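Local coordinates for lactate racemase apoprotein (PDB 2YJG) that interconverts the D- and L-isomers of lactate, with a nickel-pincer nucleotide as cofactor in its active form, at residues N49-K54 / N249-H254; R55-A60 / I90-K95; K64-I69 / K95-K100; D163-E168 / A231-I236. All coordinates share one frame; numbering follows the deposited sequence.

Contact 1. Residues N49-K54 / N249-H254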
loop_
_atom_site.group_PDB
_atom_site.type_symbol
_atom_site.label_atom_id
_atom_site.label_comp_id
_atom_site.label_asym_id
_atom_site.label_seq_id
_atom_site.Cartn_x
_atom_site.Cartn_y
_atom_site.Cartn_z
ATOM N N ASN A 49 30.381 7.619 5.810
ATOM C CA ASN A 49 31.754 7.292 5.429
ATOM C C ASN A 49 31.716 6.671 4.028
ATOM O O ASN A 49 32.069 5.453 3.844
ATOM C CB ASN A 49 32.352 6.335 6.461
ATOM C CG ASN A 49 32.510 6.999 7.848
ATOM O OD1 ASN A 49 33.475 7.733 8.073
ATOM N ND2 ASN A 49 31.572 6.728 8.775
ATOM N N PRO A 50 31.262 7.472 3.030
ATOM C CA PRO A 50 31.112 6.962 1.697
ATOM C C PRO A 50 32.465 6.579 1.077
ATOM O O PRO A 50 33.493 7.216 1.342
ATOM C CB PRO A 50 30.472 8.114 0.923
ATOM C CG PRO A 50 30.742 9.396 1.821
ATOM C CD PRO A 50 30.805 8.872 3.174
ATOM N N ILE A 51 32.457 5.519 0.293
ATOM C CA ILE A 51 33.647 5.046 -0.380
ATOM C C ILE A 51 33.691 5.589 -1.800
ATOM O O ILE A 51 32.937 5.154 -2.669
ATOM C CB ILE A 51 33.694 3.493 -0.407
ATOM C CG1 ILE A 51 33.749 2.926 1.020
ATOM C CG2 ILE A 51 34.851 3.010 -1.265
ATOM C CD1 ILE A 51 32.982 1.553 1.158
ATOM N N GLY A 52 34.583 6.542 -2.085
ATOM C CA GLY A 52 34.771 6.938 -3.489
ATOM C C GLY A 52 33.849 8.054 -4.016
ATOM O O GLY A 52 33.884 8.354 -5.196
ATOM N N THR A 53 33.018 8.614 -3.147
ATOM C CA THR A 53 32.129 9.760 -3.454
ATOM C C THR A 53 31.900 10.646 -2.269
ATOM O O THR A 53 32.206 10.306 -1.133
ATOM C CB THR A 53 30.673 9.354 -3.913
ATOM O OG1 THR A 53 29.938 8.758 -2.816
ATOM C CG2 THR A 53 30.713 8.459 -5.055
ATOM N N LYS A 54 31.327 11.818 -2.553
ATOM C CA LYS A 54 30.767 12.655 -1.532
ATOM C C LYS A 54 29.620 11.904 -0.848
ATOM O O LYS A 54 29.077 10.912 -1.397
ATOM C CB LYS A 54 30.211 13.955 -2.159
ATOM C CG LYS A 54 31.258 14.824 -2.904
ATOM C CD LYS A 54 30.638 16.149 -3.470
ATOM C CE LYS A 54 29.416 15.896 -4.374
ATOM N NZ LYS A 54 28.830 17.112 -5.025
ATOM N N ASN A 249 26.869 -5.633 8.216
ATOM C CA ASN A 249 27.761 -4.633 7.677
ATOM C C ASN A 249 27.019 -3.895 6.545
ATOM O O ASN A 249 25.985 -4.346 6.042
ATOM C CB ASN A 249 29.053 -5.276 7.136
ATOM C CG ASN A 249 30.315 -4.380 7.261
ATOM O OD1 ASN A 249 30.273 -3.147 7.389
ATOM N ND2 ASN A 249 31.453 -5.027 7.180
ATOM N N ALA A 250 27.634 -2.829 6.104
ATOM C CA ALA A 250 27.098 -1.934 5.104
ATOM C C ALA A 250 28.175 -1.091 4.471
ATOM O O ALA A 250 29.165 -0.678 5.152
ATOM C CB ALA A 250 25.997 -1.042 5.725
ATOM N N PHE A 251 28.000 -0.849 3.168
ATOM C CA PHE A 251 28.950 -0.175 2.306
ATOM C C PHE A 251 28.178 0.796 1.420
ATOM O O PHE A 251 27.214 0.397 0.781
ATOM C CB PHE A 251 29.713 -1.208 1.446
ATOM C CG PHE A 251 30.354 -2.264 2.252
ATOM C CD1 PHE A 251 29.625 -3.340 2.698
ATOM C CD2 PHE A 251 31.718 -2.139 2.671
ATOM C CE1 PHE A 251 30.199 -4.323 3.523
ATOM C CE2 PHE A 251 32.274 -3.119 3.463
ATOM C CZ PHE A 251 31.507 -4.217 3.891
ATOM N N ALA A 252 28.658 2.035 1.333
ATOM C CA ALA A 252 27.990 3.100 0.640
ATOM C C ALA A 252 28.984 3.928 -0.147
ATOM O O ALA A 252 30.150 4.098 0.296
ATOM C CB ALA A 252 27.230 3.978 1.657
ATOM N N GLY A 253 28.518 4.463 -1.273
ATOM C CA GLY A 253 29.261 5.403 -2.105
ATOM C C GLY A 253 29.280 5.018 -3.554
ATOM O O GLY A 253 28.241 4.677 -4.119
ATOM N N HIS A 254 30.469 5.049 -4.175
ATOM C CA HIS A 254 30.643 4.853 -5.595
ATOM C C HIS A 254 30.099 3.479 -5.981
ATOM O O HIS A 254 30.320 2.495 -5.240
ATOM C CB HIS A 254 32.127 4.941 -5.894
ATOM C CG HIS A 254 32.480 4.895 -7.334
ATOM N ND1 HIS A 254 32.520 3.725 -8.068
ATOM C CD2 HIS A 254 32.908 5.877 -8.164
ATOM C CE1 HIS A 254 32.891 4.003 -9.304
ATOM N NE2 HIS A 254 33.123 5.304 -9.390
HETATM O O HOH W 1 30.525 2.996 3.465
#

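Contact 2. Residues R55-A60 / I90-K95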
loop_
_atom_site.group_PDB
_atom_site.type_symbol
_atom_site.label_atom_id
_atom_site.label_comp_id
_atom_site.label_asym_id
_atom_site.label_seq_id
_atom_site.Cartn_x
_atom_site.Cartn_y
_atom_site.Cartn_z
ATOM N N ARG A 55 29.249 12.378 0.336
ATOM C CA ARG A 55 28.019 11.909 0.966
ATOM C C ARG A 55 26.810 12.140 0.098
ATOM O O ARG A 55 26.742 13.089 -0.680
ATOM C CB ARG A 55 27.817 12.580 2.320
ATOM C CG ARG A 55 28.509 11.857 3.418
ATOM C CD ARG A 55 28.319 12.514 4.677
ATOM N NE ARG A 55 26.989 12.359 5.234
ATOM C CZ ARG A 55 26.618 12.822 6.417
ATOM N NH1 ARG A 55 27.496 13.478 7.183
ATOM N NH2 ARG A 55 25.376 12.641 6.848
ATOM N N LEU A 56 25.837 11.254 0.257
ATOM C CA LEU A 56 24.590 11.347 -0.475
ATOM C C LEU A 56 23.908 12.684 -0.184
ATOM O O LEU A 56 23.381 13.277 -1.085
ATOM C CB LEU A 56 23.689 10.135 -0.167
ATOM C CG LEU A 56 22.301 10.102 -0.848
ATOM C CD1 LEU A 56 22.361 10.282 -2.345
ATOM C CD2 LEU A 56 21.605 8.830 -0.421
ATOM N N GLN A 57 23.947 13.182 1.048
ATOM C CA GLN A 57 23.359 14.514 1.335
ATOM C C GLN A 57 23.890 15.604 0.407
ATOM O O GLN A 57 23.156 16.485 -0.008
ATOM C CB GLN A 57 23.560 14.911 2.791
ATOM C CG GLN A 57 24.995 15.153 3.235
ATOM C CD GLN A 57 25.057 15.787 4.628
ATOM O OE1 GLN A 57 24.023 16.118 5.205
ATOM N NE2 GLN A 57 26.278 15.991 5.157
ATOM N N ASP A 58 25.185 15.569 0.129
ATOM C CA ASP A 58 25.839 16.544 -0.749
ATOM C C ASP A 58 25.533 16.311 -2.196
ATOM O O ASP A 58 25.266 17.253 -2.946
ATOM C CB ASP A 58 27.343 16.545 -0.495
ATOM C CG ASP A 58 27.678 17.081 0.870
ATOM O OD1 ASP A 58 26.938 17.951 1.352
ATOM O OD2 ASP A 58 28.687 16.623 1.472
ATOM N N LEU A 59 25.510 15.048 -2.608
ATOM C CA LEU A 59 25.105 14.745 -3.963
ATOM C C LEU A 59 23.668 15.136 -4.315
ATOM O O LEU A 59 23.368 15.465 -5.483
ATOM C CB LEU A 59 25.238 13.231 -4.205
ATOM C CG LEU A 59 26.636 12.650 -4.271
ATOM C CD1 LEU A 59 26.546 11.102 -4.482
ATOM C CD2 LEU A 59 27.510 13.275 -5.382
ATOM N N ALA A 60 22.779 15.051 -3.313
ATOM C CA ALA A 60 21.352 15.293 -3.485
ATOM C C ALA A 60 20.986 16.792 -3.378
ATOM O O ALA A 60 19.859 17.196 -3.677
ATOM C CB ALA A 60 20.598 14.547 -2.384
ATOM N N ILE A 90 19.232 11.928 1.958
ATOM C CA ILE A 90 18.814 12.735 0.826
ATOM C C ILE A 90 18.209 14.101 1.234
ATOM O O ILE A 90 18.460 15.078 0.539
ATOM C CB ILE A 90 17.817 11.964 -0.057
ATOM C CG1 ILE A 90 18.566 10.869 -0.862
ATOM C CG2 ILE A 90 17.080 12.895 -1.026
ATOM C CD1 ILE A 90 17.698 9.689 -1.435
ATOM N N ARG A 91 17.429 14.132 2.298
ATOM C CA ARG A 91 16.641 15.328 2.668
ATOM C C ARG A 91 17.435 16.288 3.540
ATOM O O ARG A 91 17.024 17.449 3.727
ATOM C CB ARG A 91 15.325 14.928 3.329
ATOM C CG ARG A 91 14.352 14.333 2.283
ATOM C CD ARG A 91 13.047 13.751 2.907
ATOM N NE ARG A 91 12.100 13.427 1.855
ATOM C CZ ARG A 91 11.310 12.368 1.788
ATOM N NH1 ARG A 91 11.321 11.403 2.707
ATOM N NH2 ARG A 91 10.503 12.249 0.743
ATOM N N LYS A 92 18.594 15.833 4.018
ATOM C CA LYS A 92 19.360 16.629 4.971
ATOM C C LYS A 92 19.698 18.018 4.414
ATOM O O LYS A 92 19.636 19.031 5.142
ATOM C CB LYS A 92 20.605 15.873 5.411
ATOM C CG LYS A 92 20.364 14.897 6.530
ATOM C CD LYS A 92 21.696 14.309 6.975
ATOM C CE LYS A 92 21.526 13.039 7.842
ATOM N NZ LYS A 92 21.311 13.329 9.294
ATOM N N LYS A 93 20.041 18.095 3.142
ATOM C CA LYS A 93 20.338 19.386 2.559
ATOM C C LYS A 93 19.376 19.710 1.406
ATOM O O LYS A 93 19.641 20.591 0.617
ATOM C CB LYS A 93 21.830 19.472 2.184
ATOM C CG LYS A 93 22.774 19.389 3.361
ATOM C CD LYS A 93 24.277 19.462 2.895
ATOM C CE LYS A 93 25.259 19.802 4.040
ATOM N NZ LYS A 93 26.673 19.714 3.540
ATOM N N ASN A 94 18.207 19.035 1.381
ATOM C CA ASN A 94 17.212 19.145 0.317
ATOM C C ASN A 94 15.826 18.667 0.838
ATOM O O ASN A 94 15.308 17.577 0.461
ATOM C CB ASN A 94 17.699 18.346 -0.898
ATOM C CG ASN A 94 16.918 18.613 -2.131
ATOM O OD1 ASN A 94 15.916 19.325 -2.101
ATOM N ND2 ASN A 94 17.355 18.035 -3.246
ATOM N N LYS A 95 15.208 19.473 1.712
ATOM C CA LYS A 95 14.085 18.967 2.460
ATOM C C LYS A 95 12.921 18.643 1.536
ATOM O O LYS A 95 12.168 17.734 1.837
ATOM C CB LYS A 95 13.595 19.918 3.565
ATOM C CG LYS A 95 14.579 20.060 4.737
ATOM C CD LYS A 95 14.699 18.829 5.593
ATOM C CE LYS A 95 15.920 18.940 6.521
ATOM N NZ LYS A 95 15.705 18.022 7.651
HETATM O O HOH W 2 20.524 16.930 0.719
#

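Contact 3. Residues K64-I69 / K95-K100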
loop_
_atom_site.group_PDB
_atom_site.type_symbol
_atom_site.label_atom_id
_atom_site.label_comp_id
_atom_site.label_asym_id
_atom_site.label_seq_id
_atom_site.Cartn_x
_atom_site.Cartn_y
_atom_site.Cartn_z
ATOM N N LYS A 64 16.304 17.986 -8.286
ATOM C CA LYS A 64 14.823 18.027 -8.209
ATOM C C LYS A 64 14.097 16.773 -8.654
ATOM O O LYS A 64 12.871 16.771 -8.802
ATOM C CB LYS A 64 14.299 19.235 -9.017
ATOM C CG LYS A 64 14.323 19.079 -10.511
ATOM C CD LYS A 64 14.164 20.447 -11.222
ATOM C CE LYS A 64 14.238 20.298 -12.719
ATOM N NZ LYS A 64 14.222 21.643 -13.331
ATOM N N ASN A 65 14.816 15.701 -8.958
ATOM C CA ASN A 65 14.156 14.491 -9.411
ATOM C C ASN A 65 15.133 13.404 -9.087
ATOM O O ASN A 65 15.970 13.067 -9.912
ATOM C CB ASN A 65 13.843 14.579 -10.930
ATOM C CG ASN A 65 13.144 13.316 -11.511
ATOM O OD1 ASN A 65 12.462 12.529 -10.823
ATOM N ND2 ASN A 65 13.288 13.156 -12.830
ATOM N N ILE A 66 15.031 12.885 -7.880
ATOM C CA ILE A 66 15.856 11.768 -7.403
ATOM C C ILE A 66 15.136 10.426 -7.497
ATOM O O ILE A 66 13.943 10.336 -7.251
ATOM C CB ILE A 66 16.298 12.027 -5.968
ATOM C CG1 ILE A 66 16.963 13.404 -5.907
ATOM C CG2 ILE A 66 17.249 10.941 -5.466
ATOM C CD1 ILE A 66 17.358 13.843 -4.545
ATOM N N VAL A 67 15.869 9.392 -7.919
ATOM C CA VAL A 67 15.308 8.049 -8.016
ATOM C C VAL A 67 16.221 7.161 -7.157
ATOM O O VAL A 67 17.438 7.225 -7.292
ATOM C CB VAL A 67 15.212 7.525 -9.482
ATOM C CG1 VAL A 67 14.840 6.005 -9.522
ATOM C CG2 VAL A 67 14.209 8.436 -10.336
ATOM N N ILE A 68 15.623 6.419 -6.233
ATOM C CA ILE A 68 16.331 5.341 -5.533
ATOM C C ILE A 68 15.826 4.003 -6.066
ATOM O O ILE A 68 14.611 3.723 -5.956
ATOM C CB ILE A 68 16.008 5.292 -4.080
ATOM C CG1 ILE A 68 16.294 6.643 -3.388
ATOM C CG2 ILE A 68 16.796 4.166 -3.356
ATOM C CD1 ILE A 68 15.738 6.718 -1.944
ATOM N N ILE A 69 16.748 3.165 -6.544
ATOM C CA ILE A 69 16.379 1.833 -7.007
ATOM C C ILE A 69 16.468 0.918 -5.795
ATOM O O ILE A 69 17.459 0.976 -5.032
ATOM C CB ILE A 69 17.278 1.286 -8.105
ATOM C CG1 ILE A 69 17.245 2.192 -9.360
ATOM C CG2 ILE A 69 16.770 -0.103 -8.506
ATOM C CD1 ILE A 69 18.287 1.834 -10.460
ATOM N N LYS A 95 15.208 19.473 1.712
ATOM C CA LYS A 95 14.085 18.967 2.460
ATOM C C LYS A 95 12.921 18.643 1.536
ATOM O O LYS A 95 12.168 17.734 1.837
ATOM C CB LYS A 95 13.595 19.918 3.565
ATOM C CG LYS A 95 14.579 20.060 4.737
ATOM C CD LYS A 95 14.699 18.829 5.593
ATOM C CE LYS A 95 15.920 18.940 6.521
ATOM N NZ LYS A 95 15.705 18.022 7.651
ATOM N N SER A 96 12.817 19.369 0.420
ATOM C CA SER A 96 11.696 19.251 -0.516
ATOM C C SER A 96 12.024 18.421 -1.753
ATOM O O SER A 96 11.313 18.477 -2.743
ATOM C CB SER A 96 11.263 20.675 -0.959
ATOM O OG SER A 96 10.916 21.432 0.191
ATOM N N ALA A 97 13.092 17.626 -1.693
ATOM C CA ALA A 97 13.435 16.731 -2.791
ATOM C C ALA A 97 12.292 15.841 -3.200
ATOM O O ALA A 97 11.572 15.284 -2.369
ATOM C CB ALA A 97 14.656 15.847 -2.439
ATOM N N ASN A 98 12.117 15.749 -4.504
ATOM C CA ASN A 98 11.297 14.717 -5.053
ATOM C C ASN A 98 12.115 13.454 -5.112
ATOM O O ASN A 98 13.196 13.420 -5.746
ATOM C CB ASN A 98 10.827 15.065 -6.434
ATOM C CG ASN A 98 9.983 16.265 -6.447
ATOM O OD1 ASN A 98 10.342 17.273 -7.070
ATOM N ND2 ASN A 98 8.885 16.221 -5.694
ATOM N N VAL A 99 11.573 12.407 -4.523
ATOM C CA VAL A 99 12.280 11.129 -4.465
ATOM C C VAL A 99 11.333 10.021 -4.872
ATOM O O VAL A 99 10.344 9.789 -4.192
ATOM C CB VAL A 99 12.841 10.816 -3.099
ATOM C CG1 VAL A 99 13.720 9.481 -3.137
ATOM C CG2 VAL A 99 13.674 11.893 -2.622
ATOM N N LYS A 100 11.642 9.344 -5.968
ATOM C CA LYS A 100 10.905 8.193 -6.443
ATOM C C LYS A 100 11.649 6.909 -6.114
ATOM O O LYS A 100 12.850 6.835 -6.288
ATOM C CB LYS A 100 10.654 8.279 -7.950
ATOM C CG LYS A 100 9.421 9.108 -8.239
ATOM C CD LYS A 100 9.013 9.145 -9.636
ATOM C CE LYS A 100 8.168 10.414 -9.856
ATOM N NZ LYS A 100 7.438 10.242 -11.098
#

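Contact 4. Residues D163-E168 / A231-I236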
loop_
_atom_site.group_PDB
_atom_site.type_symbol
_atom_site.label_atom_id
_atom_site.label_comp_id
_atom_site.label_asym_id
_atom_site.label_seq_id
_atom_site.Cartn_x
_atom_site.Cartn_y
_atom_site.Cartn_z
ATOM N N ASP A 163 17.662 13.321 -12.077
ATOM C CA ASP A 163 18.781 14.220 -11.714
ATOM C C ASP A 163 19.865 13.532 -10.952
ATOM O O ASP A 163 21.066 13.845 -11.073
ATOM C CB ASP A 163 18.261 15.264 -10.720
ATOM C CG ASP A 163 17.907 16.502 -11.358
ATOM O OD1 ASP A 163 17.984 16.552 -12.623
ATOM O OD2 ASP A 163 17.551 17.439 -10.614
ATOM N N LEU A 164 19.446 12.615 -10.090
ATOM C CA LEU A 164 20.389 11.787 -9.375
ATOM C C LEU A 164 19.781 10.413 -9.309
ATOM O O LEU A 164 18.581 10.252 -8.970
ATOM C CB LEU A 164 20.643 12.351 -7.995
ATOM C CG LEU A 164 21.607 11.631 -7.076
ATOM C CD1 LEU A 164 23.009 11.806 -7.593
ATOM C CD2 LEU A 164 21.435 12.074 -5.584
ATOM N N LEU A 165 20.569 9.415 -9.677
ATOM C CA LEU A 165 20.173 8.041 -9.557
ATOM C C LEU A 165 20.994 7.327 -8.503
ATOM O O LEU A 165 22.235 7.330 -8.551
ATOM C CB LEU A 165 20.328 7.341 -10.897
ATOM C CG LEU A 165 19.825 5.884 -10.986
ATOM C CD1 LEU A 165 18.264 5.757 -10.646
ATOM C CD2 LEU A 165 20.142 5.269 -12.325
ATOM N N VAL A 166 20.275 6.692 -7.573
ATOM C CA VAL A 166 20.831 5.997 -6.435
ATOM C C VAL A 166 20.303 4.545 -6.442
ATOM O O VAL A 166 19.208 4.286 -6.952
ATOM C CB VAL A 166 20.385 6.729 -5.121
ATOM C CG1 VAL A 166 20.733 5.961 -3.915
ATOM C CG2 VAL A 166 21.048 8.058 -5.039
ATOM N N ALA A 167 21.001 3.639 -5.777
ATOM C CA ALA A 167 20.443 2.269 -5.565
ATOM C C ALA A 167 20.819 1.714 -4.219
ATOM O O ALA A 167 21.902 2.033 -3.682
ATOM C CB ALA A 167 20.963 1.319 -6.613
ATOM N N GLU A 168 19.945 0.852 -3.700
ATOM C CA GLU A 168 20.264 0.071 -2.562
ATOM C C GLU A 168 20.206 -1.399 -2.938
ATOM O O GLU A 168 19.678 -1.793 -3.988
ATOM C CB GLU A 168 19.377 0.371 -1.379
ATOM C CG GLU A 168 17.910 0.008 -1.535
ATOM C CD GLU A 168 17.194 -0.203 -0.196
ATOM O OE1 GLU A 168 17.810 0.067 0.863
ATOM O OE2 GLU A 168 16.015 -0.653 -0.204
ATOM N N ALA A 231 24.085 4.332 -17.101
ATOM C CA ALA A 231 22.905 4.785 -16.354
ATOM C C ALA A 231 23.152 5.938 -15.406
ATOM O O ALA A 231 22.180 6.391 -14.775
ATOM C CB ALA A 231 22.336 3.604 -15.538
ATOM N N ASN A 232 24.422 6.307 -15.212
ATOM C CA ASN A 232 24.871 7.330 -14.232
ATOM C C ASN A 232 24.398 7.003 -12.793
ATOM O O ASN A 232 24.012 7.872 -12.033
ATOM C CB ASN A 232 24.435 8.770 -14.660
ATOM C CG ASN A 232 24.983 9.172 -16.068
ATOM O OD1 ASN A 232 24.225 9.396 -17.042
ATOM N ND2 ASN A 232 26.302 9.205 -16.169
ATOM N N LEU A 233 24.478 5.725 -12.422
ATOM C CA LEU A 233 24.356 5.324 -11.025
ATOM C C LEU A 233 25.443 5.984 -10.191
ATOM O O LEU A 233 26.638 5.648 -10.254
ATOM C CB LEU A 233 24.376 3.761 -10.899
ATOM C CG LEU A 233 24.185 3.149 -9.512
ATOM C CD1 LEU A 233 22.815 3.564 -8.897
ATOM C CD2 LEU A 233 24.306 1.592 -9.555
ATOM N N ALA A 234 25.018 6.928 -9.366
ATOM C CA ALA A 234 25.914 7.866 -8.693
ATOM C C ALA A 234 26.258 7.504 -7.249
ATOM O O ALA A 234 27.270 7.931 -6.686
ATOM C CB ALA A 234 25.267 9.260 -8.741
ATOM N N PHE A 235 25.422 6.696 -6.628
ATOM C CA PHE A 235 25.597 6.316 -5.226
ATOM C C PHE A 235 24.816 5.014 -4.976
ATOM O O PHE A 235 23.676 4.863 -5.473
ATOM C CB PHE A 235 25.055 7.433 -4.323
ATOM C CG PHE A 235 25.395 7.297 -2.880
ATOM C CD1 PHE A 235 24.580 6.580 -2.013
ATOM C CD2 PHE A 235 26.497 7.949 -2.356
ATOM C CE1 PHE A 235 24.903 6.495 -0.680
ATOM C CE2 PHE A 235 26.797 7.864 -1.062
ATOM C CZ PHE A 235 25.984 7.172 -0.213
ATOM N N ILE A 236 25.441 4.118 -4.196
ATOM C CA ILE A 236 24.780 2.917 -3.679
ATOM C C ILE A 236 24.889 2.784 -2.140
ATOM O O ILE A 236 25.795 3.394 -1.492
ATOM C CB ILE A 236 25.297 1.650 -4.377
ATOM C CG1 ILE A 236 26.697 1.273 -3.869
ATOM C CG2 ILE A 236 25.208 1.800 -5.947
ATOM C CD1 ILE A 236 27.157 -0.164 -4.344
HETATM O O HOH W 3 22.823 10.113 -11.259
#

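Contact 1. Residues N49-K54 / N249-H254
The carbonyl oxygen of Ala252 accepts a short bond from Ile51 N, 2.7 Å long and nearly straight (167° at the hydrogen). Pro50 CA adds a CA-H...O contact to the same oxygen at 3.3 Å. Ile51 O receives His254 N at 2.9 Å, so the two bonds bracket Gly253 and make a single beta bridge between it and Ile51. A side chain on Gly253 would collide with Ile51 O. A water links the backbones, donating to Asn49 O and accepting from Ala252 N. Thr53 closes over the strand end: OG1 lies between the backbone N and the carbonyl carbon (chi1 68°) and donates onward to Lys54 O, which leaves CG2 anti to the carbonyl carbon, 3.5 Å from His254 N. With a serine in its place the methyl is gone, and a gap would probably open beside the backbone and CB of His254. Ile51 CD1 meets the edge of the Phe251 ring, 4.2 Å from CD2. The loop meets the C-terminal end of strand 247-253, at the margin of the mixed sheet; helix 257-270 packs against Ile51 and Phe251, helix 39-48 against Ala252, and the His254 side chain caps helix 257-270, ND1 accepting from Glu256 N and Lys257 N.

Contact 2. Residues R55-A60 / I90-K95
Asn94 ND2 reaches Ala60 O at 2.7 Å, tilted 23° from the carbonyl plane, and also serves Lys63 O. A water held by three backbone groups bridges the segments: it donates to Gln57 O and Ile90 O and accepts from Lys93 N at 2.7 Å. At the surface, Lys93 NZ forms a salt bridge, 2.8 Å from Asp58 OD1, on the oxygen's syn lone pair. These bonds seat the short helix 56-59 against the end of helix 79-91, the crossover helix of a beta-alpha-beta unit, where a type I turn from Arg91 to Asn94 leads the chain out. The Gln57 side chain lies between Arg55 and the chains of Lys92 and Lys93. Its CG sits between the backbone N and the carbonyl carbon (chi1 66°), which lays OE1 3.4 Å from Lys92 CB and NE2 over the centre of the Arg55 guanidinium. An alanine here takes the amide from over that guanidinium and would probably leave the Lys92 chain less confined. Arg55 forms a salt bridge to Glu89, which also accepts from Gln57 N. On the inner side, Leu56 CD2 packs on Ile90 CG1 at 3.7 Å, while Ile90 CG2 meets Ala60 CB at 4.1 Å.

Contact 3. Residues K64-I69 / K95-K100
Ile68 CD1 lies against Val99 CG1 at 3.6 Å, the two side chains meeting at an angle on one face of the sheet. Val99 CG1 is directed there by its torsion, anti to the backbone N (chi1 -174°). The second valine methyl, CG2, turns instead to Ile66, 4.3 Å from its CB, and Ile66 CD1 runs on to touch Ala97 CB at 4.0 Å. Leu87 and Ile90 of helix 79-91 cover this face, as expected of a beta-alpha-beta unit whose connecting helix packs on the two parallel strands it joins, 66-71 and 99-104. Between the strands the bonds follow the parallel pattern. Ile66 reaches both ways, its N donating to Asn98 O and its O accepting from Lys100 N at 2.8 Å, almost straight at 172°. Lys100 O then accepts Ile68 N, and Val67 CA adds a CA-H...O contact to that oxygen at 3.2 Å. Val67 and Lys100 stand on the other face of the sheet, where Val67 packs on Leu165 and Leu102. Toward the polar end the strands give way to loops: the CB of Asn98 lies 3.6 Å from Lys64 O, Asn98 packs on Asn98 of the second subunit, and Ser96 OG is hydrogen-bonded to Asn65 ND2 of that subunit.

Contact 4. Residues D163-E168 / A231-I236
The ring of Phe235 meets Val166 edge-on, with Val166 CG1 near the ring plane, while both faces are taken by other parts of the chain. Gly253 CA sits over one face, 3.6 Å from CE2, and Leu56 CB lies over the other, 3.7 Å from CZ. Phe235 CG is anti to the backbone N (chi1 -169°), which sets the side chain beside Val166, the two pointing the same way. They belong to parallel neighbouring strands of the mixed sheet, 164-170 and 233-241, whose segments 164-168 and 233-236 run 37° apart. Leu165 O accepts Ala234 N at 2.9 Å, and the next bond across joins Ala167 N to Phe235 O at 3.0 Å; Phe235 N, passed over between them, is buried without a partner. Phe235 O also receives a CA-H...O contact from Val166 CA. Before the strand, Asn232 ends the preceding helix in a Schellman motif, and a water accepting from Leu165 N and donating to Asn232 O bridges the two backbones there. On the face shared with Phe235, Leu164 CD1 presses on Ala234 CB at 3.6 Å. Ala167 and Ile236 stand on the other face, with Leu165 and Leu233 also turned to that side, and here Leu233 lies about 9 Å, side chain to side chain, from Lys184, the probable covalent attachment point of the cofactor. Leu165 CD2 comes 3.4 Å from Ala231 O, and Leu233 CD1 reaches forward, against the Val166-Ala167 peptide, to 3.7 Å from Ala167 CB.

In the fold
Following the chain from the N terminus, segment 49-54 comes first, and its partner 249-254 arrives about 195 residues later; contact 1 therefore closes the widest loop, and the other three nest within it. Contacts 2 and 3 cross: helix 56-59 waits for the end of helix 79-91, strand 66-71 for strand 99-104, and the second segments share Lys95. Ile90 joins the two, packing on Ile66, Ile68 and Val99. Contact 4 opens only after both have closed, adding strands 164-170 and 233-241. Strand 66-71 bonds to strand 164-170, and strand 233-241 to strand 247-253, so contacts 3, 4 and 1 succeed one another across the mixed sheet, while contact 2 covers one of its faces.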